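Local coordinates for protein D-mannose isomerase (Marinomonas mediterranea, PDB 5X32) that catalyses the reversible isomerization of D-mannose to D-fructose and, less efficiently, acts on D-lyxose, at residues T56-L67 with F117-I128; S168-N176 with V219-W227. All coordinates share one frame; numbering follows the deposited sequence.

Interaction 1 (T56-L67 with F117-I128); sequences TRFIFNFAQAYL and FVILAYSNALQI. With PO4 (phosphate ion), chain C.
Thr56 and Ala121 face each other, CA to CA 5.4 Å, where the helical segments run side by side in the same direction, their axes 8.5 Å apart and inclined at 26°. At one end, Arg57 reaches across the Phe117 ring, the guanidinium and ring planes 51° apart. Its chain is extended from CG to NE (chi2 -176°), which carries NE over one face, 3.3 Å from Phe117 CZ. Arg57 NH2 makes a weak bond to O4 of a phosphate ion, probably from the crystallisation liquor, also bonded by Tyr113 OH and His178 NE2. Thr56 lays its methyl CG2 against the Phe117 carbonyl. Further along, Ala63 CB meets Asn124 CB at 3.5 Å. Gln64 NE2 donates to Asn124 OD1, the amides almost perpendicular, but the modelled bond is doubtfully short. Asn124 ND2 is tied back to Leu120 O at 3.0 Å. Ile128 CG2 closes the far end, 3.5 Å from Tyr66 CD2. With an alanine in place of Phe117, Arg57 would lose the ring beneath its NE and its guanidinium would probably be freer to turn. Packing against this ring sets where the guanidinium lies, consistent with a place beside His380, an active-site residue by similarity.

Interaction 2 (S168-N176 with V219-W227); sequences SPYRGQNAN and VWEHYTNDW
Arg171 and Tyr223 form an antiparallel hydrogen-bonded pair through their backbones, with Arg171 N to Tyr223 O at 3.0 Å and Tyr223 N to Arg171 O at 2.9 Å. Gly172 and His222 follow as a non-hydrogen-bonded pair. Next, Gln173 N donates to Glu221 O, nearly straight at 168°.

Among apolar contacts, Arg171 CB sits over the centre of the Trp227 six-membered ring, a CH-pi contact 3.5 Å from the centroid. Val219 CG1 packs on Gln173 CG.

Of the polar side chains, Arg171 bends at chi2 (-66°), which brings the guanidinium back beside its own segment. NH1 donates to Ser168 O at 2.9 Å and to Tyr170 O, while Asn225 CB lies over one guanidinium face. Arg171 NE forms a salt bridge with Glu150. Tyr170 OH and His222 ND1 are hydrogen-bonded, though the modelled distance is doubtfully short, and the two rings meet rim to rim. Glu221 OE2 bonds His251, an active-site residue by similarity.

The arrangement is a short two-stranded antiparallel sheet at the N-terminal end of a barrel helix, consistent with the (alpha/alpha)6 barrel of this epimerase family, and it probably places the Glu221 carboxylate as a second-shell partner of the active-site histidine.

In the fold
Both contacts are mostly buried, but interaction 1 lies nearer the middle of the chain, about 13 Å from its centre against 18 Å for interaction 2. Interaction 1 joins two parallel helices largely by small and apolar side chains. Interaction 2 joins loops and short strands by backbone bonds, and its Pro169 and Asn225 are exposed. The two do not touch; their nearest atoms are about 7 Å apart. Helix 173-190 connects them: it starts in interaction 2, and further along it packs against helix 112-127 of interaction 1. Each also approaches the putative catalytic pair, Arg57 beside His380 and Glu221 bonded to His251. Arg57 and Asn174, one from each contact, approach the same phosphate.

Interaction 1 (T56-L67 with F117-I128)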
loop_
_atom_site.group_PDB
_atom_site.type_symbol
_atom_site.label_atom_id
_atom_site.label_comp_id
_atom_site.label_asym_id
_atom_site.label_seq_id
_atom_site.Cartn_x
_atom_site.Cartn_y
_atom_site.Cartn_z
ATOM N N THR A 56 2.865 -4.427 10.490
ATOM C CA THR A 56 1.626 -3.670 10.390
ATOM C C THR A 56 0.724 -4.219 9.287
ATOM O O THR A 56 -0.494 -4.352 9.465
ATOM C CB THR A 56 1.896 -2.148 10.152
ATOM O OG1 THR A 56 2.668 -1.971 8.965
ATOM C CG2 THR A 56 2.671 -1.525 11.304
ATOM N N ARG A 57 1.311 -4.580 8.155
ATOM C CA ARG A 57 0.479 -4.977 7.029
ATOM C C ARG A 57 -0.277 -6.252 7.352
ATOM O O ARG A 57 -1.420 -6.399 6.914
ATOM C CB ARG A 57 1.309 -5.154 5.757
ATOM C CG ARG A 57 1.608 -3.839 5.085
ATOM C CD ARG A 57 2.349 -4.032 3.784
ATOM N NE ARG A 57 2.817 -2.755 3.268
ATOM C CZ ARG A 57 3.295 -2.585 2.042
ATOM N NH1 ARG A 57 3.339 -3.618 1.215
ATOM N NH2 ARG A 57 3.710 -1.389 1.632
ATOM N N PHE A 58 0.329 -7.146 8.144
ATOM C CA PHE A 58 -0.372 -8.382 8.520
ATOM C C PHE A 58 -1.561 -8.060 9.421
ATOM O O PHE A 58 -2.614 -8.709 9.347
ATOM C CB PHE A 58 0.568 -9.362 9.226
ATOM C CG PHE A 58 1.254 -10.318 8.288
ATOM C CD1 PHE A 58 0.516 -11.205 7.522
ATOM C CD2 PHE A 58 2.629 -10.325 8.163
ATOM C CE1 PHE A 58 1.133 -12.083 6.662
ATOM C CE2 PHE A 58 3.251 -11.211 7.307
ATOM C CZ PHE A 58 2.501 -12.088 6.555
ATOM N N ILE A 59 -1.409 -7.005 10.212
ATOM C CA ILE A 59 -2.505 -6.535 11.035
ATOM C C ILE A 59 -3.630 -6.106 10.124
ATOM O O ILE A 59 -4.778 -6.524 10.320
ATOM C CB ILE A 59 -2.080 -5.385 11.955
ATOM C CG1 ILE A 59 -1.243 -5.955 13.110
ATOM C CG2 ILE A 59 -3.303 -4.651 12.504
ATOM C CD1 ILE A 59 -0.539 -4.923 13.934
ATOM N N PHE A 60 -3.299 -5.334 9.092
ATOM C CA PHE A 60 -4.298 -4.997 8.083
ATOM C C PHE A 60 -4.977 -6.248 7.488
ATOM O O PHE A 60 -6.208 -6.299 7.378
ATOM C CB PHE A 60 -3.654 -4.174 6.959
ATOM C CG PHE A 60 -4.586 -3.868 5.835
ATOM C CD1 PHE A 60 -4.740 -4.750 4.782
ATOM C CD2 PHE A 60 -5.344 -2.713 5.851
ATOM C CE1 PHE A 60 -5.623 -4.464 3.760
ATOM C CE2 PHE A 60 -6.221 -2.427 4.830
ATOM C CZ PHE A 60 -6.358 -3.296 3.786
ATOM N N ASN A 61 -4.174 -7.247 7.118
ATOM C CA ASN A 61 -4.701 -8.492 6.570
ATOM C C ASN A 61 -5.787 -9.077 7.439
ATOM O O ASN A 61 -6.947 -9.199 7.032
ATOM C CB ASN A 61 -3.610 -9.556 6.450
ATOM C CG ASN A 61 -2.720 -9.375 5.250
ATOM O OD1 ASN A 61 -2.595 -8.273 4.690
ATOM N ND2 ASN A 61 -2.073 -10.475 4.843
ATOM N N PHE A 62 -5.409 -9.409 8.669
ATOM C CA PHE A 62 -6.299 -10.204 9.511
ATOM C C PHE A 62 -7.484 -9.373 9.965
ATOM O O PHE A 62 -8.598 -9.888 10.074
ATOM C CB PHE A 62 -5.539 -10.779 10.701
ATOM C CG PHE A 62 -4.577 -11.862 10.316
ATOM C CD1 PHE A 62 -5.038 -13.069 9.821
ATOM C CD2 PHE A 62 -3.212 -11.669 10.439
ATOM C CE1 PHE A 62 -4.162 -14.073 9.462
ATOM C CE2 PHE A 62 -2.330 -12.654 10.074
ATOM C CZ PHE A 62 -2.805 -13.868 9.591
ATOM N N ALA A 63 -7.261 -8.082 10.184
ATOM C CA ALA A 63 -8.367 -7.212 10.560
ATOM C C ALA A 63 -9.406 -7.136 9.446
ATOM O O ALA A 63 -10.587 -7.391 9.675
ATOM C CB ALA A 63 -7.866 -5.838 10.918
ATOM N N GLN A 64 -8.959 -6.806 8.236
ATOM C CA GLN A 64 -9.863 -6.711 7.090
ATOM C C GLN A 64 -10.604 -8.039 6.840
ATOM O O GLN A 64 -11.824 -8.056 6.556
ATOM C CB GLN A 64 -9.079 -6.296 5.852
ATOM C CG GLN A 64 -8.612 -4.850 5.868
ATOM C CD GLN A 64 -9.759 -3.891 5.913
ATOM O OE1 GLN A 64 -10.733 -4.034 5.171
ATOM N NE2 GLN A 64 -9.670 -2.912 6.800
ATOM N N ALA A 65 -9.884 -9.152 6.989
ATOM C CA ALA A 65 -10.507 -10.456 6.803
ATOM C C ALA A 65 -11.576 -10.684 7.867
ATOM O O ALA A 65 -12.620 -11.267 7.604
ATOM C CB ALA A 65 -9.474 -11.558 6.846
ATOM N N TYR A 66 -11.317 -10.216 9.079
ATOM C CA TYR A 66 -12.303 -10.385 10.129
ATOM C C TYR A 66 -13.524 -9.521 9.866
ATOM O O TYR A 66 -14.655 -9.940 10.090
ATOM C CB TYR A 66 -11.714 -10.058 11.497
ATOM C CG TYR A 66 -12.767 -9.964 12.576
ATOM C CD1 TYR A 66 -13.352 -11.117 13.102
ATOM C CD2 TYR A 66 -13.172 -8.730 13.070
ATOM C CE1 TYR A 66 -14.315 -11.037 14.079
ATOM C CE2 TYR A 66 -14.131 -8.639 14.048
ATOM C CZ TYR A 66 -14.699 -9.794 14.553
ATOM O OH TYR A 66 -15.661 -9.700 15.533
ATOM N N LEU A 67 -13.294 -8.311 9.383
ATOM C CA LEU A 67 -14.392 -7.400 9.122
ATOM C C LEU A 67 -15.286 -7.927 8.008
ATOM O O LEU A 67 -16.485 -7.642 7.998
ATOM C CB LEU A 67 -13.860 -6.011 8.774
ATOM C CG LEU A 67 -13.355 -5.274 10.015
ATOM C CD1 LEU A 67 -12.701 -3.952 9.676
ATOM C CD2 LEU A 67 -14.488 -5.095 11.035
ATOM N N PHE A 117 2.093 3.322 8.216
ATOM C CA PHE A 117 1.501 1.992 8.327
ATOM C C PHE A 117 1.131 1.642 9.779
ATOM O O PHE A 117 0.224 0.827 10.024
ATOM C CB PHE A 117 2.417 0.941 7.716
ATOM C CG PHE A 117 2.154 0.718 6.261
ATOM C CD1 PHE A 117 0.997 0.085 5.853
ATOM C CD2 PHE A 117 3.055 1.145 5.302
ATOM C CE1 PHE A 117 0.732 -0.109 4.509
ATOM C CE2 PHE A 117 2.796 0.954 3.950
ATOM C CZ PHE A 117 1.636 0.316 3.556
ATOM N N VAL A 118 1.801 2.281 10.741
ATOM C CA VAL A 118 1.453 2.117 12.145
ATOM C C VAL A 118 0.045 2.688 12.385
ATOM O O VAL A 118 -0.808 2.030 13.010
ATOM C CB VAL A 118 2.481 2.804 13.075
ATOM C CG1 VAL A 118 1.943 2.900 14.509
ATOM C CG2 VAL A 118 3.779 2.020 13.088
ATOM N N ILE A 119 -0.213 3.879 11.843
ATOM C CA ILE A 119 -1.547 4.477 11.896
ATOM C C ILE A 119 -2.594 3.606 11.193
ATOM O O ILE A 119 -3.688 3.395 11.719
ATOM C CB ILE A 119 -1.549 5.890 11.272
ATOM C CG1 ILE A 119 -0.904 6.882 12.237
ATOM C CG2 ILE A 119 -2.965 6.353 10.951
ATOM C CD1 ILE A 119 -0.741 8.258 11.680
ATOM N N LEU A 120 -2.245 3.068 10.028
ATOM C CA LEU A 120 -3.157 2.185 9.304
ATOM C C LEU A 120 -3.553 0.981 10.153
ATOM O O LEU A 120 -4.751 0.646 10.292
ATOM C CB LEU A 120 -2.516 1.718 7.996
ATOM C CG LEU A 120 -3.422 0.851 7.125
ATOM C CD1 LEU A 120 -4.530 1.678 6.488
ATOM C CD2 LEU A 120 -2.615 0.072 6.092
ATOM N N ALA A 121 -2.539 0.350 10.746
ATOM C CA ALA A 121 -2.763 -0.802 11.614
ATOM C C ALA A 121 -3.636 -0.424 12.820
ATOM O O ALA A 121 -4.560 -1.163 13.164
ATOM C CB ALA A 121 -1.437 -1.394 12.085
ATOM N N TYR A 122 -3.379 0.727 13.443
ATOM C CA TYR A 122 -4.220 1.132 14.582
ATOM C C TYR A 122 -5.661 1.393 14.158
ATOM O O TYR A 122 -6.571 1.015 14.902
ATOM C CB TYR A 122 -3.648 2.365 15.311
ATOM C CG TYR A 122 -2.408 2.031 16.118
ATOM C CD1 TYR A 122 -2.177 0.731 16.535
ATOM C CD2 TYR A 122 -1.449 2.996 16.411
ATOM C CE1 TYR A 122 -1.049 0.400 17.249
ATOM C CE2 TYR A 122 -0.312 2.674 17.129
ATOM C CZ TYR A 122 -0.118 1.369 17.548
ATOM O OH TYR A 122 1.007 1.008 18.256
ATOM N N SER A 123 -5.874 1.991 12.975
ATOM C CA SER A 123 -7.234 2.155 12.459
ATOM C C SER A 123 -7.917 0.805 12.443
ATOM O O SER A 123 -8.988 0.630 13.018
ATOM C CB SER A 123 -7.255 2.732 11.041
ATOM O OG SER A 123 -6.662 4.010 10.975
ATOM N N ASN A 124 -7.254 -0.179 11.851
ATOM C CA ASN A 124 -7.892 -1.482 11.748
ATOM C C ASN A 124 -8.173 -2.112 13.121
ATOM O O ASN A 124 -9.239 -2.735 13.341
ATOM C CB ASN A 124 -7.043 -2.393 10.872
ATOM C CG ASN A 124 -7.298 -2.143 9.401
ATOM O OD1 ASN A 124 -8.196 -2.743 8.811
ATOM N ND2 ASN A 124 -6.544 -1.207 8.811
ATOM N N ALA A 125 -7.232 -1.925 14.048
ATOM C CA ALA A 125 -7.440 -2.351 15.429
ATOM C C ALA A 125 -8.733 -1.748 15.965
ATOM O O ALA A 125 -9.576 -2.450 16.520
ATOM C CB ALA A 125 -6.264 -1.953 16.309
ATOM N N LEU A 126 -8.873 -0.439 15.802
ATOM C CA LEU A 126 -10.065 0.252 16.259
ATOM C C LEU A 126 -11.332 -0.334 15.656
ATOM O O LEU A 126 -12.276 -0.628 16.395
ATOM C CB LEU A 126 -9.992 1.743 15.935
ATOM C CG LEU A 126 -11.196 2.535 16.439
ATOM C CD1 LEU A 126 -11.183 2.557 17.932
ATOM C CD2 LEU A 126 -11.221 3.940 15.885
ATOM N N GLN A 127 -11.349 -0.529 14.335
ATOM C CA GLN A 127 -12.586 -0.953 13.695
ATOM C C GLN A 127 -12.935 -2.362 14.112
ATOM O O GLN A 127 -14.086 -2.741 13.961
ATOM C CB GLN A 127 -12.541 -0.928 12.170
ATOM C CG GLN A 127 -11.472 -0.076 11.583
ATOM C CD GLN A 127 -11.782 0.352 10.155
ATOM O OE1 GLN A 127 -12.658 1.192 9.895
ATOM N NE2 GLN A 127 -11.230 -0.402 9.214
ATOM N N ILE A 128 -11.961 -3.172 14.550
ATOM C CA ILE A 128 -12.340 -4.492 15.090
ATOM C C ILE A 128 -12.591 -4.473 16.628
ATOM O O ILE A 128 -12.761 -5.522 17.272
ATOM C CB ILE A 128 -11.294 -5.609 14.779
ATOM C CG1 ILE A 128 -9.896 -5.284 15.311
ATOM C CG2 ILE A 128 -11.215 -5.878 13.299
ATOM C CD1 ILE A 128 -8.906 -6.455 15.176
HETATM P P PO4 C . 4.750 1.364 -2.163
HETATM O O1 PO4 C . 5.402 2.710 -1.930
HETATM O O2 PO4 C . 5.531 0.611 -3.228
HETATM O O3 PO4 C . 3.308 1.478 -2.628
HETATM O O4 PO4 C . 4.770 0.650 -0.834
#

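Interaction 2 (S168-N176 with V219-W227)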
loop_
_atom_site.group_PDB
_atom_site.type_symbol
_atom_site.label_atom_id
_atom_site.label_comp_id
_atom_site.label_asym_id
_atom_site.label_seq_id
_atom_site.Cartn_x
_atom_site.Cartn_y
_atom_site.Cartn_z
ATOM N N SER A 168 17.071 13.531 7.796
ATOM C CA SER A 168 17.531 13.246 6.452
ATOM C C SER A 168 17.159 14.388 5.518
ATOM O O SER A 168 16.058 14.930 5.611
ATOM C CB SER A 168 16.936 11.935 5.951
ATOM O OG SER A 168 17.663 11.454 4.838
ATOM N N PRO A 169 18.087 14.761 4.623
ATOM C CA PRO A 169 17.812 15.782 3.607
ATOM C C PRO A 169 16.773 15.278 2.615
ATOM O O PRO A 169 16.230 16.067 1.843
ATOM C CB PRO A 169 19.163 15.981 2.901
ATOM C CG PRO A 169 20.170 15.165 3.666
ATOM C CD PRO A 169 19.434 14.177 4.495
ATOM N N TYR A 170 16.511 13.972 2.625
ATOM C CA TYR A 170 15.644 13.390 1.609
ATOM C C TYR A 170 14.181 13.768 1.829
ATOM O O TYR A 170 13.687 13.783 2.963
ATOM C CB TYR A 170 15.780 11.860 1.576
ATOM C CG TYR A 170 14.937 11.211 0.496
ATOM C CD1 TYR A 170 15.364 11.218 -0.826
ATOM C CD2 TYR A 170 13.696 10.624 0.789
ATOM C CE1 TYR A 170 14.598 10.644 -1.841
ATOM C CE2 TYR A 170 12.916 10.046 -0.220
ATOM C CZ TYR A 170 13.380 10.065 -1.535
ATOM O OH TYR A 170 12.645 9.519 -2.564
ATOM N N ARG A 171 13.507 14.092 0.729
ATOM C CA ARG A 171 12.056 14.207 0.714
ATOM C C ARG A 171 11.530 13.274 -0.363
ATOM O O ARG A 171 12.141 13.128 -1.427
ATOM C CB ARG A 171 11.601 15.640 0.456
ATOM C CG ARG A 171 12.105 16.635 1.469
ATOM C CD ARG A 171 11.506 16.356 2.827
ATOM N NE ARG A 171 11.973 17.292 3.843
ATOM C CZ ARG A 171 13.156 17.197 4.446
ATOM N NH1 ARG A 171 14.016 16.251 4.083
ATOM N NH2 ARG A 171 13.501 18.073 5.379
ATOM N N GLY A 172 10.425 12.603 -0.071
ATOM C CA GLY A 172 9.887 11.642 -1.004
ATOM C C GLY A 172 8.385 11.670 -1.029
ATOM O O GLY A 172 7.746 11.949 -0.021
ATOM N N GLN A 173 7.826 11.353 -2.186
ATOM C CA GLN A 173 6.389 11.300 -2.369
ATOM C C GLN A 173 5.749 10.130 -1.609
ATOM O O GLN A 173 4.620 10.224 -1.126
ATOM C CB GLN A 173 6.076 11.181 -3.859
ATOM C CG GLN A 173 4.657 10.779 -4.115
ATOM C CD GLN A 173 4.503 9.306 -4.340
ATOM O OE1 GLN A 173 5.441 8.613 -4.730
ATOM N NE2 GLN A 173 3.320 8.807 -4.071
ATOM N N ASN A 174 6.479 9.022 -1.537
ATOM C CA ASN A 174 5.979 7.743 -1.026
ATOM C C ASN A 174 5.366 7.768 0.375
ATOM O O ASN A 174 4.247 7.253 0.626
ATOM C CB ASN A 174 7.121 6.746 -1.037
ATOM C CG ASN A 174 6.842 5.584 -1.931
ATOM O OD1 ASN A 174 5.699 5.378 -2.336
ATOM N ND2 ASN A 174 7.878 4.822 -2.271
ATOM N N ALA A 175 6.112 8.368 1.290
ATOM C CA ALA A 175 5.651 8.467 2.654
ATOM C C ALA A 175 4.351 9.273 2.671
ATOM O O ALA A 175 3.404 8.929 3.375
ATOM C CB ALA A 175 6.727 9.104 3.554
ATOM N N ASN A 176 4.283 10.324 1.866
ATOM C CA ASN A 176 3.063 11.128 1.829
ATOM C C ASN A 176 1.871 10.413 1.192
ATOM O O ASN A 176 0.726 10.590 1.618
ATOM C CB ASN A 176 3.352 12.459 1.147
ATOM C CG ASN A 176 4.387 13.262 1.909
ATOM O OD1 ASN A 176 4.102 13.786 2.985
ATOM N ND2 ASN A 176 5.598 13.344 1.371
ATOM N N VAL A 219 3.408 12.211 -10.848
ATOM C CA VAL A 219 4.122 12.261 -9.568
ATOM C C VAL A 219 5.478 11.575 -9.618
ATOM O O VAL A 219 5.574 10.388 -9.900
ATOM C CB VAL A 219 3.313 11.647 -8.449
ATOM C CG1 VAL A 219 3.936 12.016 -7.136
ATOM C CG2 VAL A 219 1.874 12.136 -8.527
ATOM N N TRP A 220 6.515 12.356 -9.351
ATOM C CA TRP A 220 7.897 11.913 -9.345
ATOM C C TRP A 220 8.232 11.457 -7.920
ATOM O O TRP A 220 7.611 11.922 -6.964
ATOM C CB TRP A 220 8.799 13.059 -9.818
ATOM C CG TRP A 220 10.244 12.738 -9.976
ATOM C CD1 TRP A 220 11.257 13.047 -9.106
ATOM C CD2 TRP A 220 10.858 12.084 -11.091
ATOM N NE1 TRP A 220 12.460 12.598 -9.605
ATOM C CE2 TRP A 220 12.241 12.001 -10.820
ATOM C CE3 TRP A 220 10.371 11.534 -12.281
ATOM C CZ2 TRP A 220 13.138 11.403 -11.701
ATOM C CZ3 TRP A 220 11.261 10.937 -13.151
ATOM C CH2 TRP A 220 12.629 10.881 -12.861
ATOM N N GLU A 221 9.179 10.535 -7.768
ATOM C CA GLU A 221 9.386 9.923 -6.461
ATOM C C GLU A 221 10.233 10.782 -5.525
ATOM O O GLU A 221 9.925 10.930 -4.332
ATOM C CB GLU A 221 10.043 8.535 -6.596
ATOM C CG GLU A 221 9.267 7.457 -7.366
ATOM C CD GLU A 221 7.987 7.022 -6.658
ATOM O OE1 GLU A 221 7.929 7.104 -5.413
ATOM O OE2 GLU A 221 7.070 6.499 -7.326
ATOM N N HIS A 222 11.292 11.356 -6.084
ATOM C CA HIS A 222 12.376 11.918 -5.289
ATOM C C HIS A 222 12.508 13.442 -5.331
ATOM O O HIS A 222 12.621 14.058 -6.397
ATOM C CB HIS A 222 13.681 11.265 -5.739
ATOM C CG HIS A 222 13.583 9.769 -5.856
ATOM N ND1 HIS A 222 13.680 8.941 -4.756
ATOM C CD2 HIS A 222 13.385 8.966 -6.923
ATOM C CE1 HIS A 222 13.550 7.685 -5.149
ATOM N NE2 HIS A 222 13.366 7.668 -6.452
ATOM N N TYR A 223 12.531 14.040 -4.143
ATOM C CA TYR A 223 12.611 15.487 -4.015
ATOM C C TYR A 223 13.683 15.896 -3.013
ATOM O O TYR A 223 13.968 15.170 -2.052
ATOM C CB TYR A 223 11.261 16.082 -3.596
ATOM C CG TYR A 223 10.110 15.716 -4.512
ATOM C CD1 TYR A 223 9.393 14.542 -4.320
ATOM C CD2 TYR A 223 9.769 16.521 -5.589
ATOM C CE1 TYR A 223 8.352 14.198 -5.146
ATOM C CE2 TYR A 223 8.722 16.177 -6.433
ATOM C CZ TYR A 223 8.022 15.009 -6.203
ATOM O OH TYR A 223 6.983 14.641 -7.023
ATOM N N THR A 224 14.275 17.064 -3.253
ATOM C CA THR A 224 15.255 17.660 -2.352
ATOM C C THR A 224 14.554 18.201 -1.125
ATOM O O THR A 224 13.328 18.296 -1.117
ATOM C CB THR A 224 16.057 18.770 -3.063
ATOM O OG1 THR A 224 15.223 19.926 -3.258
ATOM C CG2 THR A 224 16.559 18.263 -4.422
ATOM N N ASN A 225 15.311 18.560 -0.091
ATOM C CA ASN A 225 14.690 19.099 1.124
ATOM C C ASN A 225 14.008 20.450 0.884
ATOM O O ASN A 225 13.353 20.967 1.786
ATOM C CB ASN A 225 15.692 19.197 2.285
ATOM C CG ASN A 225 16.959 19.923 1.912
ATOM O OD1 ASN A 225 17.437 19.831 0.776
ATOM N ND2 ASN A 225 17.529 20.644 2.880
ATOM N N ASP A 226 14.157 21.003 -0.326
ATOM C CA ASP A 226 13.372 22.164 -0.754
ATOM C C ASP A 226 12.001 21.737 -1.243
ATOM O O ASP A 226 11.102 22.565 -1.379
ATOM C CB ASP A 226 14.014 22.864 -1.964
ATOM C CG ASP A 226 15.361 23.456 -1.678
ATOM O OD1 ASP A 226 15.666 23.706 -0.489
ATOM O OD2 ASP A 226 16.106 23.674 -2.672
ATOM N N TRP A 227 11.856 20.430 -1.456
ATOM C CA TRP A 227 10.728 19.837 -2.175
ATOM C C TRP A 227 10.768 20.293 -3.637
ATOM O O TRP A 227 9.735 20.401 -4.299
ATOM C CB TRP A 227 9.382 20.145 -1.525
ATOM C CG TRP A 227 9.077 19.253 -0.352
ATOM C CD1 TRP A 227 9.131 19.588 0.964
ATOM C CD2 TRP A 227 8.670 17.877 -0.398
ATOM N NE1 TRP A 227 8.773 18.511 1.745
ATOM C CE2 TRP A 227 8.486 17.449 0.930
ATOM C CE3 TRP A 227 8.438 16.967 -1.436
ATOM C CZ2 TRP A 227 8.086 16.148 1.250
ATOM C CZ3 TRP A 227 8.043 15.674 -1.117
ATOM C CH2 TRP A 227 7.866 15.280 0.215
#